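Local atomic coordinates of choline kinase (Streptococcus pneumoniae, PDB entry 4R78), a protein that probably phosphorylates choline at the expense of ATP, as choline kinases do, and here holds AMP in its nucleotide pocket. Residues Lys81-Leu86 against Lys141-Glu146; Cys193-Val198 against Ser219-Met224; Lys154-Leu159 against Ser272-Tyr277; Ile164-Tyr169 against Tyr288-Tyr293. All blocks are in the same frame, centred on the assembly; numbering follows the deposited sequence.

Interaction 1 of 4, residues Lys81-Leu86 against Lys141-Glu146; sequences KYNLEL and KELRGE
N83 and L86 reach the loop 141-146 from helix 77-87 through different first torsions. In N83 chi1 is -69°, which tucks CG beside the backbone N, and a chi2 of -10° turns the amide so that both its ends meet the backbone of R144. OD1 accepts from R144 N at 2.9 Å on a lone pair in its carbonyl plane; ND2 gives to R144 O at 3.0 Å and also bonds to S218 OG. L86 swings the other way, with CG next to its carbonyl carbon (chi1 173°), and pushes CD2 to 3.4 Å from E142 O and 3.8 Å from L143 CD2. The alkyl chain of K141 runs past L86 in the opposite direction, then bends at its last torsion so that NZ lands 2.8 Å from L86 O. On the outer side, CD of R144 lies 3.6 Å from CD2 of Y82, while its guanidinium group goes to D79. The helix sits where helix C does in protein kinases. The charge on K141 NZ, which also pairs with D89, would probably suit the partial negative charge at the C-terminal end of this helix, and the buried amide of N83 has its polar atoms satisfied by the R144 backbone and S218.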
# COMPACT_ATOMS: atom_id res chain seq x y z
N LYS A 81 -8.48 -6.01 9.46
CA LYS A 81 -8.50 -5.91 10.92
C LYS A 81 -7.83 -7.14 11.54
O LYS A 81 -7.05 -7.01 12.48
CB LYS A 81 -9.93 -5.72 11.45
CG LYS A 81 -9.97 -5.40 12.94
CD LYS A 81 -11.31 -4.84 13.36
CE LYS A 81 -11.26 -4.46 14.83
NZ LYS A 81 -12.46 -3.67 15.21
N TYR A 82 -8.13 -8.31 11.00
CA TYR A 82 -7.45 -9.53 11.42
C TYR A 82 -5.96 -9.47 11.12
O TYR A 82 -5.13 -9.83 11.96
CB TYR A 82 -8.05 -10.78 10.76
CG TYR A 82 -7.26 -12.03 11.09
CD1 TYR A 82 -7.26 -12.55 12.38
CD2 TYR A 82 -6.49 -12.67 10.12
CE1 TYR A 82 -6.53 -13.69 12.71
CE2 TYR A 82 -5.76 -13.82 10.43
CZ TYR A 82 -5.78 -14.31 11.73
OH TYR A 82 -5.06 -15.44 12.06
N ASN A 83 -5.61 -9.01 9.92
CA ASN A 83 -4.21 -8.93 9.56
C ASN A 83 -3.41 -8.06 10.53
O ASN A 83 -2.28 -8.39 10.87
CB ASN A 83 -4.03 -8.49 8.10
CG ASN A 83 -4.50 -9.57 7.12
OD1 ASN A 83 -4.79 -10.70 7.51
ND2 ASN A 83 -4.58 -9.21 5.85
N LEU A 84 -4.03 -6.98 11.02
CA LEU A 84 -3.40 -6.13 12.03
C LEU A 84 -3.06 -6.92 13.29
O LEU A 84 -1.92 -6.90 13.76
CB LEU A 84 -4.29 -4.95 12.41
CG LEU A 84 -4.28 -3.63 11.62
CD1 LEU A 84 -5.01 -2.57 12.43
CD2 LEU A 84 -2.87 -3.16 11.30
N GLU A 85 -4.05 -7.62 13.85
CA GLU A 85 -3.82 -8.38 15.09
C GLU A 85 -2.90 -9.59 14.87
O GLU A 85 -2.17 -9.98 15.79
CB GLU A 85 -5.13 -8.76 15.79
CG GLU A 85 -6.02 -9.74 15.05
CD GLU A 85 -7.46 -9.77 15.54
OE1 GLU A 85 -8.30 -10.31 14.80
OE2 GLU A 85 -7.77 -9.25 16.64
N LEU A 86 -2.90 -10.13 13.66
CA LEU A 86 -2.00 -11.23 13.30
C LEU A 86 -0.56 -10.75 13.15
O LEU A 86 0.37 -11.42 13.61
CB LEU A 86 -2.48 -11.93 12.03
CG LEU A 86 -1.57 -12.99 11.40
CD1 LEU A 86 -1.22 -14.10 12.39
CD2 LEU A 86 -2.20 -13.58 10.16
N LYS A 141 3.04 -16.38 8.56
CA LYS A 141 1.69 -15.97 8.93
C LYS A 141 0.75 -16.12 7.76
O LYS A 141 1.10 -15.81 6.61
CB LYS A 141 1.69 -14.53 9.46
CG LYS A 141 2.45 -14.37 10.77
CD LYS A 141 2.54 -12.93 11.23
CE LYS A 141 3.18 -12.85 12.61
NZ LYS A 141 2.33 -13.38 13.72
N GLU A 142 -0.45 -16.62 8.05
CA GLU A 142 -1.48 -16.81 7.04
C GLU A 142 -2.48 -15.66 7.11
O GLU A 142 -3.46 -15.70 7.86
CB GLU A 142 -2.18 -18.16 7.25
CG GLU A 142 -1.28 -19.37 6.99
CD GLU A 142 -1.00 -19.61 5.51
OE1 GLU A 142 -1.88 -19.32 4.67
OE2 GLU A 142 0.11 -20.09 5.18
N LEU A 143 -2.20 -14.62 6.33
CA LEU A 143 -3.07 -13.45 6.27
C LEU A 143 -4.41 -13.82 5.66
O LEU A 143 -4.51 -14.76 4.87
CB LEU A 143 -2.44 -12.34 5.43
CG LEU A 143 -1.04 -11.83 5.81
CD1 LEU A 143 -0.66 -10.64 4.94
CD2 LEU A 143 -0.96 -11.47 7.29
N ARG A 144 -5.44 -13.07 6.04
CA ARG A 144 -6.71 -13.14 5.34
C ARG A 144 -6.64 -12.28 4.10
O ARG A 144 -6.25 -11.11 4.15
CB ARG A 144 -7.85 -12.72 6.26
CG ARG A 144 -8.31 -13.84 7.18
CD ARG A 144 -9.41 -13.41 8.14
NE ARG A 144 -10.54 -12.80 7.44
CZ ARG A 144 -11.70 -12.50 8.01
NH1 ARG A 144 -11.91 -12.76 9.29
NH2 ARG A 144 -12.67 -11.94 7.28
N GLY A 145 -7.01 -12.88 2.97
CA GLY A 145 -6.91 -12.22 1.68
C GLY A 145 -5.96 -12.97 0.76
O GLY A 145 -4.84 -13.32 1.15
N GLU A 146 -6.42 -13.24 -0.45
CA GLU A 146 -5.61 -13.88 -1.48
C GLU A 146 -5.51 -12.93 -2.65
O GLU A 146 -6.48 -12.77 -3.41
CB GLU A 146 -6.24 -15.21 -1.92
CG GLU A 146 -6.40 -16.24 -0.80
CD GLU A 146 -5.08 -16.82 -0.35
OE1 GLU A 146 -4.27 -17.22 -1.21
OE2 GLU A 146 -4.84 -16.88 0.88

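Interaction 2 of 4, residues Cys193-Val198 against Ser219-Met224; sequences CHIDLV and SMNDPM
I195 pushes its longer branch against S219 and N221, and it can be followed atom by atom. From CB, whose bond to CA heads for 219-224, CG1 leaves beside the residue's own backbone N (chi1 -55°) and comes to 3.9 Å from S219 N, with S219 CB a little farther off. CD1, the tip, ends 3.4 Å from N221 ND2 and packs on N221 CB as well, the two side chains crossing at about a right angle. C193 fills the space next to it: its SG is 3.5 Å from N221 O and also touches D222 O and P223 CA. Behind these side chains the backbones form a single antiparallel hydrogen-bonded pair, C193 N to S219 O at 3.0 Å and S219 N to C193 O at 3.2 Å.

The stretch from H194 to N201 carries the H-x-D-x-x-x-x-N pattern of the catalytic loop of this kinase-like fold, and N201 lines the AMP pocket. D226, in helix 223-233, takes the backbone N of H194 and of I195 with its two carboxylate oxygens, much as the aspartate of helix F holds this loop in protein kinases. Within the loop, H194 ND1 accepts from D196 N at 3.1 Å in the ring plane. Helix 223-233 is N-capped by D222, whose OD1 receives M224 N at 2.9 Å, while OD2 makes a salt bridge with K259.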
# COMPACT_ATOMS: atom_id res chain seq x y z
N CYS A 193 2.33 -10.69 2.43
CA CYS A 193 2.91 -9.51 1.77
C CYS A 193 2.25 -8.22 2.23
O CYS A 193 1.08 -8.23 2.64
CB CYS A 193 2.75 -9.60 0.25
SG CYS A 193 3.71 -10.90 -0.58
N HIS A 194 2.99 -7.12 2.15
CA HIS A 194 2.47 -5.79 2.46
C HIS A 194 1.60 -5.25 1.33
O HIS A 194 0.54 -4.66 1.59
CB HIS A 194 3.62 -4.82 2.74
CG HIS A 194 3.17 -3.44 3.11
ND1 HIS A 194 2.72 -2.53 2.17
CD2 HIS A 194 3.11 -2.81 4.30
CE1 HIS A 194 2.39 -1.40 2.78
NE2 HIS A 194 2.62 -1.54 4.07
N ILE A 195 2.06 -5.46 0.09
CA ILE A 195 1.35 -5.10 -1.16
C ILE A 195 1.42 -3.63 -1.63
O ILE A 195 1.02 -3.33 -2.76
CB ILE A 195 -0.18 -5.50 -1.13
CG1 ILE A 195 -0.33 -7.00 -0.81
CG2 ILE A 195 -0.90 -5.11 -2.43
CD1 ILE A 195 0.16 -7.96 -1.90
N ASP A 196 1.94 -2.73 -0.80
CA ASP A 196 1.91 -1.30 -1.11
C ASP A 196 3.16 -0.59 -0.57
O ASP A 196 3.07 0.33 0.26
CB ASP A 196 0.62 -0.59 -0.65
CG ASP A 196 0.51 0.83 -1.17
OD1 ASP A 196 1.06 1.12 -2.26
OD2 ASP A 196 -0.13 1.67 -0.50
N LEU A 197 4.33 -0.99 -1.07
CA LEU A 197 5.61 -0.50 -0.54
C LEU A 197 6.09 0.83 -1.13
O LEU A 197 7.23 0.95 -1.61
CB LEU A 197 6.69 -1.60 -0.62
CG LEU A 197 6.46 -2.83 0.26
CD1 LEU A 197 7.56 -3.84 0.03
CD2 LEU A 197 6.36 -2.47 1.74
N VAL A 198 5.22 1.84 -1.09
CA VAL A 198 5.65 3.22 -1.34
C VAL A 198 6.62 3.65 -0.23
O VAL A 198 6.49 3.20 0.91
CB VAL A 198 4.45 4.21 -1.45
CG1 VAL A 198 3.63 3.93 -2.71
CG2 VAL A 198 3.55 4.14 -0.20
N SER A 219 -1.99 -8.94 2.08
CA SER A 219 -2.64 -10.11 1.51
C SER A 219 -1.60 -11.17 1.24
O SER A 219 -0.39 -10.89 1.22
CB SER A 219 -3.31 -9.71 0.19
OG SER A 219 -4.12 -10.75 -0.31
N MET A 220 -2.05 -12.41 1.05
CA MET A 220 -1.17 -13.47 0.58
C MET A 220 -0.91 -13.28 -0.91
O MET A 220 -1.84 -13.12 -1.70
CB MET A 220 -1.78 -14.85 0.85
CG MET A 220 -2.10 -15.11 2.32
SD MET A 220 -0.65 -15.02 3.38
CE MET A 220 0.09 -16.62 3.05
N ASN A 221 0.37 -13.28 -1.27
CA ASN A 221 0.81 -13.00 -2.64
C ASN A 221 2.22 -13.53 -2.87
O ASN A 221 2.86 -14.05 -1.95
CB ASN A 221 0.74 -11.49 -2.91
CG ASN A 221 0.64 -11.14 -4.40
OD1 ASN A 221 0.56 -12.01 -5.26
ND2 ASN A 221 0.62 -9.85 -4.69
N ASP A 222 2.71 -13.41 -4.10
CA ASP A 222 4.10 -13.71 -4.39
C ASP A 222 4.97 -12.57 -3.85
O ASP A 222 4.70 -11.41 -4.15
CB ASP A 222 4.30 -13.89 -5.90
CG ASP A 222 5.63 -14.52 -6.23
OD1 ASP A 222 6.67 -13.87 -5.99
OD2 ASP A 222 5.63 -15.66 -6.72
N PRO A 223 6.00 -12.89 -3.05
CA PRO A 223 6.86 -11.83 -2.52
C PRO A 223 7.49 -10.91 -3.57
O PRO A 223 7.82 -9.76 -3.24
CB PRO A 223 7.94 -12.60 -1.76
CG PRO A 223 7.22 -13.79 -1.27
CD PRO A 223 6.33 -14.19 -2.43
N MET A 224 7.64 -11.38 -4.80
CA MET A 224 8.20 -10.53 -5.85
C MET A 224 7.30 -9.34 -6.18
O MET A 224 7.77 -8.34 -6.72
CB MET A 224 8.56 -11.34 -7.11
CG MET A 224 9.74 -12.31 -6.93
SD MET A 224 11.24 -11.57 -6.24
CE MET A 224 11.10 -12.06 -4.52

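Interaction 3 of 4, residues Lys154-Leu159 against Ser272-Tyr277; sequences KKYESL and SLWTVY
Y156 lays one face of its ring over the backbone of W274: CE1 comes to 3.6 Å from W274 CA, and W274 CB packs beside it. The two side chains run side by side, the tyrosine ring and the five-membered ring of W274 turned 79° to each other. At the far end Y156 OH meets the edge of the indole, 3.2 Å from W274 CD1, while Y156 CB sits 3.8 Å from L273 CB. One turn on, L159 comes over a face of Y277. Its CB stands 4.0 Å from the ring centroid in a CH-pi contact, and CD2 follows the ring out to the hydroxyl, which bonds to G70 O. A chi1 of -178° in Y277 swings the ring out toward L159. The short helical segments run nearly parallel, 22° apart, with axes 9.4 Å from each other. This is apolar and aromatic packing within the larger, helical lobe of the kinase-like fold. W274, grouped with W271 and F285, is about 3 Å at its nearest from a bound MES, probably from the crystallisation liquor; its place is consistent with the aromatic pocket in which choline kinases hold their cationic substrate.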
# COMPACT_ATOMS: atom_id res chain seq x y z
N LYS A 154 -10.22 -6.24 -12.74
CA LYS A 154 -11.66 -6.34 -13.01
C LYS A 154 -12.50 -5.61 -11.96
O LYS A 154 -13.54 -5.05 -12.29
CB LYS A 154 -12.10 -7.80 -13.13
CG LYS A 154 -11.51 -8.52 -14.33
CD LYS A 154 -12.04 -9.94 -14.43
CE LYS A 154 -11.41 -10.67 -15.60
NZ LYS A 154 -12.07 -11.99 -15.83
N LYS A 155 -12.04 -5.62 -10.71
CA LYS A 155 -12.75 -4.92 -9.64
C LYS A 155 -12.82 -3.41 -9.91
O LYS A 155 -13.88 -2.81 -9.79
CB LYS A 155 -12.11 -5.19 -8.28
CG LYS A 155 -12.32 -6.60 -7.76
CD LYS A 155 -11.85 -6.72 -6.32
CE LYS A 155 -12.28 -8.04 -5.70
NZ LYS A 155 -11.70 -8.22 -4.34
N TYR A 156 -11.68 -2.82 -10.28
CA TYR A 156 -11.65 -1.40 -10.63
C TYR A 156 -12.48 -1.10 -11.88
O TYR A 156 -13.18 -0.09 -11.93
CB TYR A 156 -10.21 -0.90 -10.79
CG TYR A 156 -9.50 -0.72 -9.47
CD1 TYR A 156 -9.83 0.34 -8.62
CD2 TYR A 156 -8.51 -1.61 -9.06
CE1 TYR A 156 -9.19 0.51 -7.40
CE2 TYR A 156 -7.86 -1.45 -7.84
CZ TYR A 156 -8.21 -0.39 -7.01
OH TYR A 156 -7.57 -0.23 -5.80
N GLU A 157 -12.42 -1.98 -12.87
CA GLU A 157 -13.19 -1.82 -14.09
C GLU A 157 -14.69 -1.77 -13.82
O GLU A 157 -15.43 -1.02 -14.47
CB GLU A 157 -12.87 -2.92 -15.10
CG GLU A 157 -11.49 -2.78 -15.73
CD GLU A 157 -11.17 -3.88 -16.71
OE1 GLU A 157 -11.60 -5.03 -16.49
OE2 GLU A 157 -10.47 -3.59 -17.70
N SER A 158 -15.14 -2.57 -12.85
CA SER A 158 -16.54 -2.58 -12.44
C SER A 158 -16.94 -1.27 -11.75
O SER A 158 -18.04 -0.75 -11.99
CB SER A 158 -16.81 -3.76 -11.52
OG SER A 158 -18.18 -3.81 -11.14
N LEU A 159 -16.05 -0.74 -10.92
CA LEU A 159 -16.34 0.47 -10.14
C LEU A 159 -16.27 1.76 -10.96
O LEU A 159 -16.98 2.72 -10.66
CB LEU A 159 -15.41 0.55 -8.92
CG LEU A 159 -15.71 -0.48 -7.82
CD1 LEU A 159 -14.48 -0.72 -6.96
CD2 LEU A 159 -16.90 -0.05 -6.97
N SER A 272 -3.06 2.75 -11.99
CA SER A 272 -3.64 3.69 -12.95
C SER A 272 -5.17 3.63 -12.93
O SER A 272 -5.83 4.65 -13.08
CB SER A 272 -3.08 3.49 -14.37
OG SER A 272 -3.70 2.40 -15.04
N LEU A 273 -5.72 2.44 -12.71
CA LEU A 273 -7.18 2.27 -12.64
C LEU A 273 -7.72 2.80 -11.31
O LEU A 273 -8.76 3.47 -11.27
CB LEU A 273 -7.59 0.81 -12.89
CG LEU A 273 -7.31 0.25 -14.29
CD1 LEU A 273 -7.47 -1.26 -14.32
CD2 LEU A 273 -8.20 0.90 -15.36
N TRP A 274 -7.00 2.52 -10.23
CA TRP A 274 -7.25 3.13 -8.93
C TRP A 274 -7.37 4.65 -9.04
O TRP A 274 -8.26 5.26 -8.44
CB TRP A 274 -6.13 2.73 -7.97
CG TRP A 274 -6.15 3.37 -6.60
CD1 TRP A 274 -6.75 2.89 -5.47
CD2 TRP A 274 -5.50 4.59 -6.22
NE1 TRP A 274 -6.53 3.74 -4.41
CE2 TRP A 274 -5.77 4.79 -4.84
CE3 TRP A 274 -4.73 5.54 -6.90
CZ2 TRP A 274 -5.29 5.91 -4.14
CZ3 TRP A 274 -4.25 6.65 -6.21
CH2 TRP A 274 -4.54 6.82 -4.84
N THR A 275 -6.48 5.27 -9.83
CA THR A 275 -6.47 6.72 -10.02
C THR A 275 -7.78 7.21 -10.62
O THR A 275 -8.38 8.17 -10.11
CB THR A 275 -5.29 7.16 -10.91
OG1 THR A 275 -4.06 6.76 -10.29
CG2 THR A 275 -5.28 8.68 -11.09
N VAL A 276 -8.24 6.54 -11.68
CA VAL A 276 -9.49 6.92 -12.34
C VAL A 276 -10.65 6.89 -11.34
O VAL A 276 -11.43 7.84 -11.26
CB VAL A 276 -9.80 6.02 -13.56
CG1 VAL A 276 -11.11 6.44 -14.22
CG2 VAL A 276 -8.67 6.11 -14.56
N TYR A 277 -10.73 5.80 -10.57
CA TYR A 277 -11.80 5.65 -9.59
C TYR A 277 -11.75 6.74 -8.51
O TYR A 277 -12.79 7.32 -8.15
CB TYR A 277 -11.75 4.25 -8.97
CG TYR A 277 -12.85 3.97 -7.97
CD1 TYR A 277 -14.19 4.25 -8.27
CD2 TYR A 277 -12.55 3.42 -6.73
CE1 TYR A 277 -15.20 3.98 -7.34
CE2 TYR A 277 -13.56 3.15 -5.80
CZ TYR A 277 -14.87 3.43 -6.12
OH TYR A 277 -15.87 3.17 -5.20

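Interaction 4 of 4, residues Ile164-Tyr169 against Tyr288-Tyr293; sequences IPYANY and YGVNRY
Y166 and Y293 make the dense part of this contact, an offset stack with centroids 4.6 Å apart and planes at 16°. The side chains slide past each other in opposite directions, so each ring covers the root of the other: Y166 CB sits above the centre of the Y293 ring, 3.4 Å from its centroid, and Y293 CB stands over the middle of the Y166 ring at 4.1 Å. Y166 CG lies beside its own backbone N (chi1 -60°), whereas the ring of Y293 leaves its CB anti to the backbone N (chi1 -178°), and these different torsions send the rings across the gap between loop and helix. The far end of Y166 lies directly against the backbone of G289, OH 3.4 Å from G289 CA, and that hydroxyl is bonded to S272 O on helix 257-280. Y293 OH gives a hydrogen bond to A167 O at 2.8 Å, approaching from above the carbonyl plane and not along a lone pair. Y169 CD1 closes on Y293 CE1 at 3.8 Å, its own hydroxyl being tied to E157.

The solvent side is thinner. Y166 CE1 rests on the backbone N and CA of V290 at 3.7 Å, and of the exposed V290 side chain it is CG2 that comes near, at 4.0 Å. A167 and N168 lie at the surface as well. The chemistry is thus ring on ring, with each tyrosine hydroxyl anchored: stacking buries the carbon surface, and the polar tips fasten the loop and the start of helix 169-177 to helices 149-159, 257-280 and 288-303.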
# COMPACT_ATOMS: atom_id res chain seq x y z
N ILE A 164 -13.05 4.11 -20.22
CA ILE A 164 -11.65 4.13 -19.77
C ILE A 164 -10.89 5.25 -20.50
O ILE A 164 -10.87 5.29 -21.73
CB ILE A 164 -10.96 2.75 -19.95
CG1 ILE A 164 -11.62 1.69 -19.05
CG2 ILE A 164 -9.46 2.84 -19.68
CD1 ILE A 164 -11.54 1.97 -17.54
N PRO A 165 -10.29 6.19 -19.73
CA PRO A 165 -9.71 7.39 -20.35
C PRO A 165 -8.32 7.17 -20.96
O PRO A 165 -7.80 8.06 -21.64
CB PRO A 165 -9.62 8.37 -19.18
CG PRO A 165 -9.42 7.49 -17.99
CD PRO A 165 -10.23 6.25 -18.26
N TYR A 166 -7.74 6.00 -20.73
CA TYR A 166 -6.38 5.71 -21.18
C TYR A 166 -6.37 5.23 -22.62
O TYR A 166 -7.28 4.54 -23.06
CB TYR A 166 -5.70 4.70 -20.25
CG TYR A 166 -5.59 5.17 -18.81
CD1 TYR A 166 -5.09 6.43 -18.51
CD2 TYR A 166 -5.99 4.34 -17.76
CE1 TYR A 166 -4.99 6.87 -17.20
CE2 TYR A 166 -5.89 4.77 -16.44
CZ TYR A 166 -5.39 6.04 -16.17
OH TYR A 166 -5.28 6.49 -14.87
N ALA A 167 -5.32 5.61 -23.34
CA ALA A 167 -5.21 5.34 -24.77
C ALA A 167 -4.94 3.87 -25.09
O ALA A 167 -4.15 3.20 -24.41
CB ALA A 167 -4.11 6.20 -25.37
N ASN A 168 -5.59 3.37 -26.14
CA ASN A 168 -5.34 2.03 -26.67
C ASN A 168 -5.61 0.94 -25.64
O ASN A 168 -4.88 -0.06 -25.57
CB ASN A 168 -3.90 1.95 -27.20
CG ASN A 168 -3.69 0.79 -28.16
OD1 ASN A 168 -4.59 0.41 -28.90
ND2 ASN A 168 -2.48 0.23 -28.15
N TYR A 169 -6.66 1.12 -24.85
CA TYR A 169 -6.89 0.26 -23.69
C TYR A 169 -7.07 -1.23 -23.99
O TYR A 169 -6.52 -2.07 -23.29
CB TYR A 169 -8.03 0.79 -22.80
CG TYR A 169 -8.13 0.06 -21.47
CD1 TYR A 169 -7.10 0.13 -20.53
CD2 TYR A 169 -9.25 -0.72 -21.17
CE1 TYR A 169 -7.19 -0.54 -19.32
CE2 TYR A 169 -9.34 -1.40 -19.95
CZ TYR A 169 -8.30 -1.30 -19.03
OH TYR A 169 -8.38 -1.97 -17.83
N TYR A 288 -0.91 11.72 -12.72
CA TYR A 288 -0.37 10.58 -11.99
C TYR A 288 -0.74 9.24 -12.65
O TYR A 288 0.14 8.39 -12.88
CB TYR A 288 -0.82 10.60 -10.52
CG TYR A 288 -0.42 9.37 -9.73
CD1 TYR A 288 0.82 9.29 -9.10
CD2 TYR A 288 -1.30 8.29 -9.62
CE1 TYR A 288 1.18 8.15 -8.37
CE2 TYR A 288 -0.94 7.15 -8.90
CZ TYR A 288 0.29 7.10 -8.28
OH TYR A 288 0.64 5.97 -7.58
N GLY A 289 -2.02 9.04 -12.93
CA GLY A 289 -2.50 7.79 -13.51
C GLY A 289 -2.07 7.61 -14.95
O GLY A 289 -1.63 6.52 -15.35
N VAL A 290 -2.18 8.69 -15.73
CA VAL A 290 -1.75 8.72 -17.14
C VAL A 290 -0.30 8.25 -17.27
O VAL A 290 0.02 7.43 -18.13
CB VAL A 290 -1.93 10.15 -17.74
CG1 VAL A 290 -1.23 10.29 -19.09
CG2 VAL A 290 -3.41 10.51 -17.86
N ASN A 291 0.57 8.78 -16.41
CA ASN A 291 1.99 8.45 -16.43
C ASN A 291 2.29 7.02 -15.99
O ASN A 291 3.17 6.37 -16.56
CB ASN A 291 2.78 9.47 -15.61
CG ASN A 291 2.76 10.86 -16.23
OD1 ASN A 291 2.49 11.02 -17.42
ND2 ASN A 291 3.05 11.87 -15.41
N ARG A 292 1.57 6.53 -14.98
CA ARG A 292 1.74 5.14 -14.57
C ARG A 292 1.31 4.20 -15.69
O ARG A 292 1.98 3.22 -15.98
CB ARG A 292 0.99 4.83 -13.28
CG ARG A 292 1.59 5.48 -12.04
CD ARG A 292 1.23 4.76 -10.77
NE ARG A 292 1.95 3.49 -10.67
CZ ARG A 292 2.27 2.88 -9.54
NH1 ARG A 292 2.94 1.73 -9.59
NH2 ARG A 292 1.94 3.39 -8.36
N TYR A 293 0.19 4.52 -16.34
CA TYR A 293 -0.30 3.73 -17.45
C TYR A 293 0.71 3.67 -18.60
O TYR A 293 0.97 2.59 -19.13
CB TYR A 293 -1.64 4.29 -17.93
CG TYR A 293 -2.28 3.53 -19.06
CD1 TYR A 293 -3.09 2.42 -18.80
CD2 TYR A 293 -2.12 3.95 -20.38
CE1 TYR A 293 -3.70 1.72 -19.84
CE2 TYR A 293 -2.73 3.26 -21.43
CZ TYR A 293 -3.52 2.15 -21.15
OH TYR A 293 -4.13 1.48 -22.17

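In the fold
Interaction 2 is the deepest of the four, its centre about 8 Å from the centre of the chain, whereas interaction 4 is the most peripheral; 2 and 3 are buried, 1 and 4 partly buried. Interactions 1 and 2 meet directly: G145 O probably receives both M220 N and S219 OG, which joins the loop packed on helix 77-87 to the strand pair beside the catalytic loop. Two tyrosine hydroxyls of interaction 4 reach the helices of interaction 3, which uses helix 257-280 itself; interaction 4 lies against it through Y166, with helix 288-303 following next in the chain. Chemistry follows place: polar bonds to backbone in 1, strand pairing in 2, aromatic packing in 3, stacked tyrosines beside an exposed rim in 4.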